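Local coordinates for protein tyrosinase (PDB 6JU8) that probably oxidises L-tyrosine and L-dopa to L-dopaquinone with molecular oxygen at a dinuclear copper centre, a reaction of melanin biosynthesis, at residues A[411-416]-A[420-425]; A[56-59]-A[64-67]; A[295-300]-A[304-309]; A[10-15]-A[117-122]; A[44-49]-A[195-200]. The protein carries 1 engineered substitution. One frame throughout, in Å; residues are numbered along the deposited sequence. Where two conformers were deposited one is given.

Contact 1: residues A[411-416]-A[420-425]; sequences FHRFCE and KVVFFR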
# COMPACT_ATOMS: atom_id res chain seq x y z
N PHE A 411 3.68 23.06 26.33
CA PHE A 411 2.24 23.21 26.42
C PHE A 411 1.83 24.26 27.44
O PHE A 411 2.11 24.09 28.62
CB PHE A 411 1.61 21.86 26.76
CG PHE A 411 1.96 20.75 25.80
CD1 PHE A 411 1.82 20.95 24.42
CD2 PHE A 411 2.42 19.53 26.26
CE1 PHE A 411 2.12 19.91 23.54
CE2 PHE A 411 2.69 18.49 25.40
CZ PHE A 411 2.53 18.69 24.03
N HIS A 412 1.16 25.29 26.97
CA HIS A 412 0.73 26.41 27.81
C HIS A 412 -0.73 26.28 28.24
O HIS A 412 -1.58 25.79 27.49
CB HIS A 412 0.91 27.73 27.07
CG HIS A 412 2.36 28.08 26.87
ND1 HIS A 412 2.89 28.20 25.62
CD2 HIS A 412 3.35 28.37 27.73
CE1 HIS A 412 4.17 28.53 25.70
NE2 HIS A 412 4.47 28.65 26.98
N ARG A 413 -1.01 26.78 29.44
CA ARG A 413 -2.37 26.86 29.94
C ARG A 413 -2.54 28.15 30.74
O ARG A 413 -1.58 28.76 31.20
CB ARG A 413 -2.74 25.66 30.80
CG ARG A 413 -1.75 25.40 31.93
CD ARG A 413 -2.10 24.16 32.73
NE ARG A 413 -3.42 24.25 33.35
CZ ARG A 413 -3.64 24.80 34.53
NH1 ARG A 413 -2.66 25.32 35.26
NH2 ARG A 413 -4.89 24.82 34.98
N PHE A 414 -3.80 28.50 30.93
CA PHE A 414 -4.15 29.64 31.77
C PHE A 414 -4.44 29.10 33.17
O PHE A 414 -5.30 28.20 33.29
CB PHE A 414 -5.32 30.37 31.14
CG PHE A 414 -5.79 31.61 31.84
CD1 PHE A 414 -5.05 32.78 31.81
CD2 PHE A 414 -7.00 31.60 32.52
CE1 PHE A 414 -5.50 33.92 32.45
CE2 PHE A 414 -7.45 32.74 33.16
CZ PHE A 414 -6.70 33.90 33.13
N CYS A 415 -3.70 29.57 34.16
CA CYS A 415 -3.92 29.22 35.56
C CYS A 415 -4.98 30.14 36.17
O CYS A 415 -4.82 31.36 36.17
CB CYS A 415 -2.63 29.35 36.37
SG CYS A 415 -2.79 28.65 38.05
N GLU A 416 -6.06 29.57 36.69
CA GLU A 416 -7.18 30.41 37.14
C GLU A 416 -6.97 30.93 38.55
O GLU A 416 -7.56 31.92 38.97
CB GLU A 416 -8.51 29.66 37.06
N LYS A 420 -2.33 33.54 35.38
CA LYS A 420 -1.09 33.57 34.64
C LYS A 420 -1.08 32.51 33.55
O LYS A 420 -1.75 31.48 33.65
CB LYS A 420 0.12 33.32 35.56
CG LYS A 420 0.33 34.40 36.61
CD LYS A 420 1.19 35.55 36.12
CE LYS A 420 1.72 36.40 37.27
NZ LYS A 420 0.71 36.47 38.37
N VAL A 421 -0.28 32.74 32.52
CA VAL A 421 0.08 31.70 31.55
C VAL A 421 1.26 30.90 32.09
O VAL A 421 2.29 31.46 32.48
CB VAL A 421 0.48 32.31 30.19
CG1 VAL A 421 0.97 31.21 29.25
CG2 VAL A 421 -0.71 33.06 29.60
N VAL A 422 1.08 29.59 32.17
CA VAL A 422 2.09 28.71 32.73
C VAL A 422 2.22 27.47 31.85
O VAL A 422 1.34 27.23 31.02
CB VAL A 422 1.77 28.27 34.17
CG1 VAL A 422 1.73 29.46 35.12
CG2 VAL A 422 0.44 27.50 34.20
N PHE A 423 3.27 26.68 32.06
CA PHE A 423 3.28 25.35 31.44
C PHE A 423 2.36 24.40 32.19
O PHE A 423 2.25 24.47 33.43
CB PHE A 423 4.69 24.79 31.42
CG PHE A 423 5.59 25.45 30.40
CD1 PHE A 423 5.27 25.39 29.05
CD2 PHE A 423 6.74 26.11 30.79
CE1 PHE A 423 6.11 25.97 28.11
CE2 PHE A 423 7.57 26.69 29.85
CZ PHE A 423 7.26 26.63 28.50
N PHE A 424 1.78 23.44 31.48
CA PHE A 424 1.18 22.27 32.11
C PHE A 424 2.17 21.55 33.02
O PHE A 424 3.37 21.49 32.77
CB PHE A 424 0.69 21.27 31.06
CG PHE A 424 -0.73 21.50 30.59
CD1 PHE A 424 -1.05 22.39 29.58
CD2 PHE A 424 -1.76 20.78 31.18
CE1 PHE A 424 -2.36 22.57 29.16
CE2 PHE A 424 -3.07 20.96 30.79
CZ PHE A 424 -3.37 21.85 29.78
N ARG A 425 1.63 20.97 34.09
CA ARG A 425 2.32 20.05 34.99
C ARG A 425 1.46 18.79 35.11
O ARG A 425 0.26 18.85 34.87
CB ARG A 425 2.55 20.68 36.37
CG ARG A 425 3.50 21.87 36.24
CD ARG A 425 4.66 21.80 37.19
NE ARG A 425 5.59 22.91 36.92
CZ ARG A 425 6.02 23.72 37.87
NH1 ARG A 425 5.60 23.50 39.12
NH2 ARG A 425 6.85 24.71 37.60
O HOH W 1 0.31 24.39 35.50
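Arg-413 lays its methylene chain across Phe-424 at about a right angle, with CD directly over the middle of the ring: CD is 3.6 Å from the Phe-424 centroid, a CH-pi contact. Its first torsion (chi1 53°) places CG between the backbone N and the carbonyl carbon, and a bend at chi3 leaves the guanidinium above the ring but too far for more than a weak cation-pi attraction. Its NH1 donates to a water that donates to Phe-423 O. Arginine suits the place because its methylenes can lie on an aromatic ring while its polar end reaches water. Val-422 lies alongside Arg-413, its CG2 touching CG. The His-412 and Phe-423 side chains lie side by side, their rings nearly parallel (planes at 17°) but slid apart, His-412 NE2 coming 3.3 Å from Phe-423 CE1. At its other nitrogen, ND1, the imidazole is hydrogen-bonded to Asp-79. Phe-414 and Val-421 share one face of the hairpin, Arg-413 and Val-422 the other. The backbones bind one another through reciprocal bonds between Arg-413 and Val-422, Arg-413 N lying 2.9 Å from Val-422 O; Cys-415 N to Lys-420 O and Phe-424 N to Phe-411 O continue the ladder. Inward, Phe-411 and Phe-424 rest on Val-109 of helix 103-129, which bears the copper ligand His-107. Antiparallel strands 412-415 and 420-423, joined by a short connection, make this a surface beta hairpin.

Contact 2: residues A[56-59]-A[64-67]; sequences RPLN and YFRL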
# COMPACT_ATOMS: atom_id res chain seq x y z
N ARG A 56 -2.57 23.38 6.09
CA ARG A 56 -2.08 24.68 6.58
C ARG A 56 -0.57 24.73 6.35
O ARG A 56 0.08 23.69 6.36
CB ARG A 56 -2.39 24.86 8.06
CG ARG A 56 -3.87 25.05 8.37
CD ARG A 56 -4.12 24.86 9.86
NE ARG A 56 -5.50 25.09 10.21
CZ ARG A 56 -6.09 24.95 11.38
NH1 ARG A 56 -5.38 24.50 12.40
NH2 ARG A 56 -7.39 25.24 11.53
N PRO A 57 -0.02 25.92 6.14
CA PRO A 57 1.41 26.04 5.85
C PRO A 57 2.29 25.96 7.10
O PRO A 57 1.82 26.02 8.23
CB PRO A 57 1.52 27.42 5.22
CG PRO A 57 0.40 28.20 5.85
CD PRO A 57 -0.72 27.22 6.11
N LEU A 58 3.60 25.86 6.83
CA LEU A 58 4.57 25.65 7.90
C LEU A 58 4.62 26.80 8.87
O LEU A 58 5.01 26.66 10.03
CB LEU A 58 5.97 25.47 7.29
CG LEU A 58 6.17 24.13 6.56
CD1 LEU A 58 7.47 24.14 5.76
CD2 LEU A 58 6.18 22.98 7.55
N ASN A 59 4.25 28.00 8.41
CA ASN A 59 4.38 29.15 9.31
C ASN A 59 3.17 29.22 10.23
O ASN A 59 3.11 30.12 11.07
CB ASN A 59 4.57 30.46 8.54
CG ASN A 59 3.34 30.92 7.79
OD1 ASN A 59 2.42 30.17 7.50
ND2 ASN A 59 3.27 32.20 7.45
N TYR A 64 -0.78 20.62 10.61
CA TYR A 64 -0.44 19.26 11.01
C TYR A 64 1.06 19.05 11.15
O TYR A 64 1.56 18.47 12.13
CB TYR A 64 -1.02 18.27 9.99
CG TYR A 64 -0.85 16.82 10.42
CD1 TYR A 64 -1.82 16.18 11.19
CD2 TYR A 64 0.29 16.11 10.04
CE1 TYR A 64 -1.66 14.85 11.57
CE2 TYR A 64 0.47 14.79 10.42
CZ TYR A 64 -0.51 14.18 11.19
OH TYR A 64 -0.34 12.86 11.57
N PHE A 65 1.82 19.54 10.16
CA PHE A 65 3.26 19.36 10.19
C PHE A 65 3.83 19.93 11.50
O PHE A 65 4.64 19.33 12.18
CB PHE A 65 3.95 20.04 8.99
CG PHE A 65 5.44 19.81 9.00
CD1 PHE A 65 6.28 20.58 9.80
CD2 PHE A 65 6.00 18.82 8.19
CE1 PHE A 65 7.65 20.36 9.84
CE2 PHE A 65 7.36 18.59 8.23
CZ PHE A 65 8.18 19.36 9.02
N ARG A 66 3.42 21.16 11.86
CA ARG A 66 4.00 21.77 13.05
C ARG A 66 3.52 21.11 14.33
O ARG A 66 4.28 21.04 15.30
CB ARG A 66 3.70 23.27 13.06
CG ARG A 66 4.36 24.07 11.95
CD ARG A 66 5.87 24.21 12.12
NE ARG A 66 6.26 24.74 13.42
CZ ARG A 66 6.17 26.01 13.77
NH1 ARG A 66 5.66 26.92 12.94
NH2 ARG A 66 6.55 26.41 14.99
N LEU A 67 2.28 20.64 14.39
CA LEU A 67 1.83 19.89 15.56
C LEU A 67 2.57 18.57 15.73
O LEU A 67 3.04 18.26 16.83
CB LEU A 67 0.32 19.63 15.45
CG LEU A 67 -0.53 20.90 15.55
CD1 LEU A 67 -1.96 20.58 15.16
CD2 LEU A 67 -0.46 21.46 16.97
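The loop 56-59 passes the first turn of helix 64-69 with Leu-58 and Arg-66 as its nearest pair, their CA atoms 6.5 Å apart, and the Leu-58 carbonyl O is gripped from the helix side. Arg-66 does this with its NH1, which donates to Leu-58 O over 3.0 Å in a nearly straight bond (161° at the hydrogen); the oxygen lies in the guanidinium plane and receives the proton almost end-on. The arginine gets there by folding back twice, at chi2 (-71°) and chi3 (-53°), so its methylenes wrap round the acceptor, with CG and CD each 3.3 Å from Leu-58 O. A long, flexible, multivalent side chain suits this place: while NH1 satisfies the loop carbonyl, NH2 forms a salt bridge with Glu-77, and that second bond would fix the plane of the buried guanidinium and balance its charge. One residue earlier on the helix, Phe-65 offers a ring face to Leu-58. The branch that touches is CD2, which lies 3.3 Å from Phe-65 CD1 and 3.6 Å from Phe-65 CG, off the ring centre and tightly packed. Leucine fits because a methyl can seat on the aromatic face while its own carbonyl remains turned to the arginine. Together these contacts close the short connection between helices 41-55 and 64-69, the latter running up to the copper ligand His-71.

Contact 3: residues A[295-300]-A[304-309]; sequences GLNWGE and TRYDDK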
# COMPACT_ATOMS: atom_id res chain seq x y z
N GLY A 295 -0.25 -4.36 42.89
CA GLY A 295 0.86 -3.99 43.74
C GLY A 295 1.94 -3.18 43.05
O GLY A 295 3.05 -3.07 43.58
N LEU A 296 1.59 -2.59 41.90
CA LEU A 296 2.54 -1.78 41.16
C LEU A 296 2.42 -0.30 41.49
O LEU A 296 1.34 0.22 41.82
CB LEU A 296 2.28 -1.95 39.66
CG LEU A 296 2.34 -3.38 39.13
CD1 LEU A 296 2.30 -3.36 37.60
CD2 LEU A 296 3.57 -4.11 39.64
N ASN A 297 3.53 0.43 41.41
CA ASN A 297 3.50 1.86 41.66
C ASN A 297 3.53 2.61 40.33
O ASN A 297 3.67 2.03 39.24
CB ASN A 297 4.62 2.26 42.63
CG ASN A 297 6.02 2.06 42.11
OD1 ASN A 297 6.30 2.28 40.94
ND2 ASN A 297 6.97 1.68 42.99
N TRP A 298 3.35 3.93 40.41
CA TRP A 298 3.31 4.79 39.24
C TRP A 298 4.61 4.68 38.44
O TRP A 298 4.59 4.61 37.19
CB TRP A 298 3.07 6.27 39.61
CG TRP A 298 3.14 7.13 38.37
CD1 TRP A 298 4.21 7.91 37.98
CD2 TRP A 298 2.15 7.28 37.35
NE1 TRP A 298 3.93 8.53 36.79
CE2 TRP A 298 2.67 8.16 36.39
CE3 TRP A 298 0.86 6.75 37.17
CZ2 TRP A 298 1.95 8.53 35.25
CZ3 TRP A 298 0.15 7.11 36.04
CH2 TRP A 298 0.70 7.99 35.10
N GLY A 299 5.74 4.70 39.12
CA GLY A 299 7.04 4.67 38.43
C GLY A 299 7.13 3.42 37.56
O GLY A 299 7.57 3.46 36.40
N GLU A 300 6.77 2.27 38.14
CA GLU A 300 6.90 0.99 37.46
C GLU A 300 5.92 0.87 36.30
O GLU A 300 6.22 0.23 35.29
CB GLU A 300 6.61 -0.19 38.40
CG GLU A 300 7.49 -0.29 39.62
CD GLU A 300 6.96 -1.42 40.50
OE1 GLU A 300 7.68 -2.42 40.61
OE2 GLU A 300 5.88 -1.30 41.10
N THR A 304 9.80 3.05 30.99
CA THR A 304 11.00 2.22 30.90
C THR A 304 12.08 2.68 31.86
O THR A 304 13.04 1.94 32.12
CB THR A 304 11.54 2.23 29.45
OG1 THR A 304 11.65 3.57 29.00
CG2 THR A 304 10.57 1.50 28.53
N ARG A 305 12.01 3.88 32.45
CA ARG A 305 13.10 4.34 33.31
C ARG A 305 13.18 3.57 34.61
O ARG A 305 14.25 3.53 35.25
CB ARG A 305 12.95 5.85 33.60
CG ARG A 305 14.12 6.38 34.42
CD ARG A 305 14.04 7.86 34.69
NE ARG A 305 14.23 8.67 33.50
CZ ARG A 305 14.67 9.92 33.51
NH1 ARG A 305 14.78 10.56 32.34
NH2 ARG A 305 15.02 10.52 34.65
N TYR A 306 12.06 2.97 35.04
CA TYR A 306 12.05 2.44 36.41
C TYR A 306 13.09 1.35 36.58
O TYR A 306 13.81 1.34 37.56
CB TYR A 306 10.67 1.90 36.78
CG TYR A 306 10.48 1.69 38.27
CD1 TYR A 306 10.01 2.72 39.07
CD2 TYR A 306 10.77 0.46 38.87
CE1 TYR A 306 9.83 2.55 40.43
CE2 TYR A 306 10.57 0.28 40.23
CZ TYR A 306 10.11 1.33 41.00
OH TYR A 306 9.91 1.20 42.35
N ASP A 307 13.15 0.44 35.60
CA ASP A 307 14.14 -0.63 35.72
C ASP A 307 14.87 -0.75 34.39
O ASP A 307 14.41 -1.52 33.53
CB ASP A 307 13.49 -1.94 36.13
CG ASP A 307 14.45 -3.02 36.62
OD1 ASP A 307 15.67 -2.93 36.39
OD2 ASP A 307 13.98 -3.99 37.25
N ASP A 308 15.94 -0.02 34.20
CA ASP A 308 16.78 -0.07 33.02
C ASP A 308 16.97 -1.48 32.46
O ASP A 308 16.92 -1.70 31.25
CB ASP A 308 18.20 0.48 33.29
CG ASP A 308 18.14 1.99 33.48
OD1 ASP A 308 17.22 2.58 32.88
OD2 ASP A 308 18.98 2.59 34.20
N LYS A 309 17.26 -2.42 33.35
CA LYS A 309 17.66 -3.78 33.02
C LYS A 309 16.62 -4.52 32.19
O LYS A 309 16.96 -5.36 31.35
CB LYS A 309 17.94 -4.57 34.30
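Asn-297 and Tyr-306 approach from opposite directions and meet through a hydrogen bond: Asn-297 ND2 donates to Tyr-306 OH over 3.0 Å, nearly straight at 170°, with the hydroxyl oxygen lying exactly in the amide plane. Two further bonds belong to the start of the helix. Asn-297 occupies the N-cap position, and its OD1 accepts from Glu-300 N at 2.8 Å; Glu-300 returns the favour, its OE2 accepting from Asn-297 N at 2.9 Å through the anti lone pair. This reciprocal pair is a capping box. A chi1 of 65° turns the asparagine side chain back over the helix end, and because the amide oxygen caps while the amide nitrogen holds the tyrosine, both halves of the group are used and its flip is settled. Asparagine suits the place because it carries an acceptor and a donor on one flat group.

Packing forms the second kind of contact. The Tyr-306 ring leans against the backbone at Gly-299, whose carbonyl carbon is 3.3 Å from Tyr-306 CD1, an approach that glycine, having no side chain, permits. The aliphatic part of Glu-300 lies over one ring face, though its modelled closeness there is doubtful.

A third kind comes from outside: Lys-399 makes a cation-pi contact with the same ring and a hydrogen bond to Tyr-306 O. The contact ties the N-terminus of helix 298-302 to the loop leading toward helix 328-340, while Trp-298, on the far side of that helix start, packs against Trp-386 of helix 371-389.

Contact 4: residues A[10-15]-A[117-122]; sequences TGIPKD and VIYEAM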
# COMPACT_ATOMS: atom_id res chain seq x y z
N THR A 10 -6.95 23.70 26.66
CA THR A 10 -8.03 23.56 27.61
C THR A 10 -8.75 22.23 27.44
O THR A 10 -9.51 21.82 28.31
CB THR A 10 -9.10 24.65 27.38
OG1 THR A 10 -9.52 24.59 26.01
CG2 THR A 10 -8.49 26.02 27.60
N GLY A 11 -8.57 21.57 26.30
CA GLY A 11 -9.54 20.55 25.92
C GLY A 11 -10.74 21.22 25.29
O GLY A 11 -10.85 22.46 25.28
N ILE A 12 -11.63 20.43 24.69
CA ILE A 12 -12.82 21.04 24.06
C ILE A 12 -13.67 21.73 25.13
O ILE A 12 -13.87 21.18 26.23
CB ILE A 12 -13.60 19.96 23.31
CG1 ILE A 12 -12.79 19.48 22.09
CG2 ILE A 12 -15.00 20.43 22.91
CD1 ILE A 12 -13.31 18.25 21.41
N PRO A 13 -14.09 22.97 24.91
CA PRO A 13 -14.80 23.74 25.95
C PRO A 13 -16.05 23.00 26.41
O PRO A 13 -16.73 22.28 25.68
CB PRO A 13 -15.16 25.06 25.28
CG PRO A 13 -14.14 25.19 24.19
CD PRO A 13 -13.86 23.79 23.71
N LYS A 14 -16.36 23.20 27.69
CA LYS A 14 -17.51 22.58 28.31
C LYS A 14 -18.80 23.25 27.87
O LYS A 14 -18.96 24.48 27.87
CB LYS A 14 -17.34 22.62 29.83
N ASP A 15 -19.72 22.40 27.44
CA ASP A 15 -21.05 22.82 27.06
C ASP A 15 -22.05 22.08 27.96
O ASP A 15 -21.93 20.86 28.06
CB ASP A 15 -21.39 22.47 25.61
CG ASP A 15 -22.72 23.09 25.21
OD1 ASP A 15 -22.70 23.92 24.27
OD2 ASP A 15 -23.75 22.80 25.85
N VAL A 117 -7.44 21.30 18.58
CA VAL A 117 -7.22 21.95 17.28
C VAL A 117 -8.19 21.43 16.24
O VAL A 117 -8.75 22.18 15.43
CB VAL A 117 -5.76 21.75 16.82
CG1 VAL A 117 -5.57 22.19 15.38
CG2 VAL A 117 -4.84 22.54 17.77
N ILE A 118 -8.39 20.10 16.23
CA ILE A 118 -9.38 19.52 15.33
C ILE A 118 -10.79 20.05 15.56
O ILE A 118 -11.46 20.47 14.60
CB ILE A 118 -9.34 17.98 15.42
CG1 ILE A 118 -8.02 17.43 14.87
CG2 ILE A 118 -10.55 17.40 14.67
CD1 ILE A 118 -7.79 15.98 15.26
N TYR A 119 -11.24 20.08 16.80
CA TYR A 119 -12.55 20.61 17.15
C TYR A 119 -12.69 22.05 16.67
O TYR A 119 -13.70 22.43 16.09
CB TYR A 119 -12.73 20.55 18.67
CG TYR A 119 -13.94 21.30 19.20
CD1 TYR A 119 -15.21 20.75 19.16
CD2 TYR A 119 -13.78 22.57 19.78
CE1 TYR A 119 -16.32 21.44 19.67
CE2 TYR A 119 -14.88 23.25 20.28
CZ TYR A 119 -16.13 22.69 20.22
OH TYR A 119 -17.20 23.39 20.73
N GLU A 120 -11.67 22.89 16.92
CA GLU A 120 -11.75 24.28 16.45
C GLU A 120 -11.87 24.37 14.93
O GLU A 120 -12.64 25.20 14.43
CB GLU A 120 -10.52 25.04 16.98
CG GLU A 120 -10.64 25.25 18.48
CD GLU A 120 -9.38 25.80 19.13
OE1 GLU A 120 -8.37 26.02 18.44
OE2 GLU A 120 -9.42 25.99 20.36
N ALA A 121 -11.17 23.49 14.21
CA ALA A 121 -11.30 23.47 12.75
C ALA A 121 -12.68 22.96 12.36
O ALA A 121 -13.27 23.38 11.35
CB ALA A 121 -10.20 22.62 12.12
N MET A 122 -13.28 22.06 13.15
CA MET A 122 -14.64 21.60 12.84
C MET A 122 -15.64 22.74 12.93
O MET A 122 -16.52 22.91 12.09
CB MET A 122 -15.09 20.53 13.83
CG MET A 122 -14.39 19.18 13.67
SD MET A 122 -15.03 18.03 14.90
CE MET A 122 -14.29 16.51 14.30
O HOH W 2 -18.09 22.27 23.41
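The ring of Tyr-119 carries Ile-12 on one face: the CG2 methyl sits over its centre, 3.6 Å from the Tyr-119 centroid and only 8° off the ring normal, a well-aligned CH-pi contact. Pro-13 comes in obliquely, its CD 3.6 Å from Tyr-119 CE2. The tyrosine belongs to helix 103-129, which supplies the copper ligand His-107 to the helical bundle round the type-3 dicopper site, and the partners to the N-terminal arm that packs against it before helix 26-34. This chain is the copper-binding part of a longer protein. Both branches of Ile-12 are used. While CG2 lies on the face, the CG1 arm, anti to the carbonyl carbon (chi1 -69°), reaches back toward the root of the aromatic side chain, where CG1 is 3.6 Å from Tyr-119 CB and CD1 equally near. A beta-branched residue is well suited here, because its two arms cover the ring and Tyr-119 CB from one side. Proline, in turn, is held extended by its ring and brings a rigid apolar edge to the aromatic without offering a backbone N-H that would need a partner. Further back along the arm, Gln-116 OE1 on the same helix accepts from the backbone nitrogens of Thr-10 and Gly-11, fastening the chain by polar bonds. At the tip of the tyrosine, one water joins the two segments, donating to Pro-13 O at 2.6 Å and lying 3.0 Å from Tyr-119 OH.

Contact 5: residues A[44-49]-A[195-200]; sequences TLFVEA and NPLYRF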
# COMPACT_ATOMS: atom_id res chain seq x y z
N THR A 44 -17.59 13.12 8.62
CA THR A 44 -17.33 14.24 7.72
C THR A 44 -16.56 15.36 8.41
O THR A 44 -15.59 15.90 7.87
CB THR A 44 -18.67 14.76 7.18
OG1 THR A 44 -19.32 13.74 6.41
CG2 THR A 44 -18.49 15.96 6.23
N LEU A 45 -16.97 15.72 9.62
CA LEU A 45 -16.29 16.77 10.37
C LEU A 45 -14.82 16.43 10.58
O LEU A 45 -13.91 17.26 10.45
CB LEU A 45 -17.00 16.95 11.72
CG LEU A 45 -18.33 17.70 11.70
CD1 LEU A 45 -18.96 17.66 13.09
CD2 LEU A 45 -18.15 19.12 11.16
N PHE A 46 -14.55 15.16 10.96
CA PHE A 46 -13.19 14.78 11.29
C PHE A 46 -12.35 14.79 10.02
O PHE A 46 -11.25 15.36 9.98
CB PHE A 46 -13.18 13.43 11.99
CG PHE A 46 -11.89 12.93 12.59
CD1 PHE A 46 -10.74 13.68 12.68
CD2 PHE A 46 -11.84 11.60 13.07
CE1 PHE A 46 -9.55 13.19 13.24
CE2 PHE A 46 -10.68 11.12 13.65
CZ PHE A 46 -9.54 11.90 13.75
N VAL A 47 -12.87 14.20 8.94
CA VAL A 47 -12.12 14.20 7.67
C VAL A 47 -11.87 15.61 7.16
O VAL A 47 -10.76 15.96 6.75
CB VAL A 47 -12.90 13.38 6.61
CG1 VAL A 47 -12.31 13.57 5.23
CG2 VAL A 47 -12.91 11.91 7.01
N GLU A 48 -12.91 16.45 7.17
CA GLU A 48 -12.77 17.78 6.58
C GLU A 48 -11.87 18.65 7.46
O GLU A 48 -11.04 19.39 6.92
CB GLU A 48 -14.13 18.45 6.37
CG GLU A 48 -15.02 17.73 5.36
CD GLU A 48 -14.69 17.95 3.91
OE1 GLU A 48 -13.74 18.68 3.57
OE2 GLU A 48 -15.38 17.38 3.04
N ALA A 49 -12.03 18.55 8.77
CA ALA A 49 -11.17 19.34 9.66
C ALA A 49 -9.71 18.92 9.55
O ALA A 49 -8.79 19.76 9.50
CB ALA A 49 -11.62 19.23 11.10
N ASN A 195 -8.37 10.20 2.21
CA ASN A 195 -8.55 10.04 3.64
C ASN A 195 -7.37 10.59 4.42
O ASN A 195 -6.27 10.04 4.29
CB ASN A 195 -8.71 8.53 3.89
CG ASN A 195 -8.88 8.22 5.36
OD1 ASN A 195 -8.99 9.13 6.22
ND2 ASN A 195 -8.83 6.94 5.67
N PRO A 196 -7.53 11.64 5.21
CA PRO A 196 -6.38 12.23 5.91
C PRO A 196 -5.84 11.36 7.05
O PRO A 196 -4.78 11.70 7.59
CB PRO A 196 -6.93 13.57 6.43
CG PRO A 196 -8.38 13.23 6.69
CD PRO A 196 -8.79 12.35 5.53
N LEU A 197 -6.54 10.27 7.38
CA LEU A 197 -6.01 9.35 8.38
C LEU A 197 -5.12 8.27 7.77
O LEU A 197 -4.45 7.52 8.50
CB LEU A 197 -7.15 8.69 9.16
CG LEU A 197 -7.95 9.64 10.06
CD1 LEU A 197 -9.20 8.91 10.51
CD2 LEU A 197 -7.09 10.11 11.22
N TYR A 198 -5.10 8.15 6.45
CA TYR A 198 -4.35 7.07 5.81
C TYR A 198 -2.85 7.28 5.82
O TYR A 198 -2.08 6.35 5.89
CB TYR A 198 -4.87 6.95 4.38
CG TYR A 198 -4.33 5.93 3.45
CD1 TYR A 198 -4.57 4.57 3.65
CD2 TYR A 198 -3.60 6.28 2.32
CE1 TYR A 198 -4.11 3.60 2.78
CE2 TYR A 198 -3.12 5.32 1.43
CZ TYR A 198 -3.38 3.99 1.67
OH TYR A 198 -2.91 3.04 0.79
N ARG A 199 -2.46 8.55 5.70
CA ARG A 199 -1.06 8.93 5.58
C ARG A 199 -0.99 10.44 5.71
O ARG A 199 -2.04 11.10 5.66
CB ARG A 199 -0.40 8.50 4.27
CG ARG A 199 -1.01 9.07 3.00
CD ARG A 199 -0.42 10.38 2.53
NE ARG A 199 -0.95 10.67 1.17
CZ ARG A 199 -0.39 10.15 0.09
NH1 ARG A 199 0.67 9.36 0.22
NH2 ARG A 199 -0.89 10.41 -1.11
N PHE A 200 0.23 10.96 5.83
CA PHE A 200 0.44 12.40 5.72
C PHE A 200 1.59 12.62 4.74
O PHE A 200 2.62 11.93 4.82
CB PHE A 200 0.74 13.04 7.08
CG PHE A 200 1.15 14.50 6.95
CD1 PHE A 200 0.20 15.45 6.59
CD2 PHE A 200 2.44 14.89 7.20
CE1 PHE A 200 0.56 16.78 6.47
CE2 PHE A 200 2.83 16.23 7.08
CZ PHE A 200 1.87 17.17 6.73
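Phe-46 meets Leu-197 because its CG stands anti to the backbone N (chi1 -172°), which swings the ring off the helix side toward the loop, while Leu-197 puts CG anti to its carbonyl carbon (chi1 -68°) and lifts both methyls to receive it. The two side chains cross at about a right angle, Phe-46 CZ lying 4.0 Å from Leu-197 CD2 and Phe-46 CE2 4.1 Å from Leu-197 CD1, so the leucine fork touches the far end of the ring obliquely. One residue on, Val-47 CG1 packs 3.7 Å from Pro-196 CD, and the proline CG also comes to 3.6 Å from Val-47 O. Compact apolar groups fit this buried seam: valine is short enough for proline to reach the helix backbone, and proline offers it a compact apolar ring. The loop is held in shape by an Asx turn, in which Asn-195 OD1 accepts from Leu-197 N at 2.9 Å, presenting Pro-196 and Leu-197 together. Gln-54 of helix 41-55 binds Pro-196 O, adding a polar link. The contact thus joins helix 41-55 to the loop after strand 190-194, with Val-47 also resting on strand 178-182 and Leu-45 turned to helix 103-129.

Contacts 4 and 5 are buried and rest on apolar side chains; contacts 2 and 3 are partly buried and add side-chain hydrogen bonds; contact 1, at the surface, relies on a backbone ladder. Helix 41-55 and helix 103-129 hold much of the set together: Met-122 of contact 4 packs on Phe-46 and Ala-49 of contact 5, and Arg-56 of contact 2 on Val-117 and Ala-121 of contact 4. Tyr-64 and Phe-200 join contacts 2 and 5. Contact 3 lies across the chain's centre from contacts 2 and 5. Contacts 1, 2 and 3 join segments a few residues apart, whereas 4 and 5 bridge more than a hundred residues.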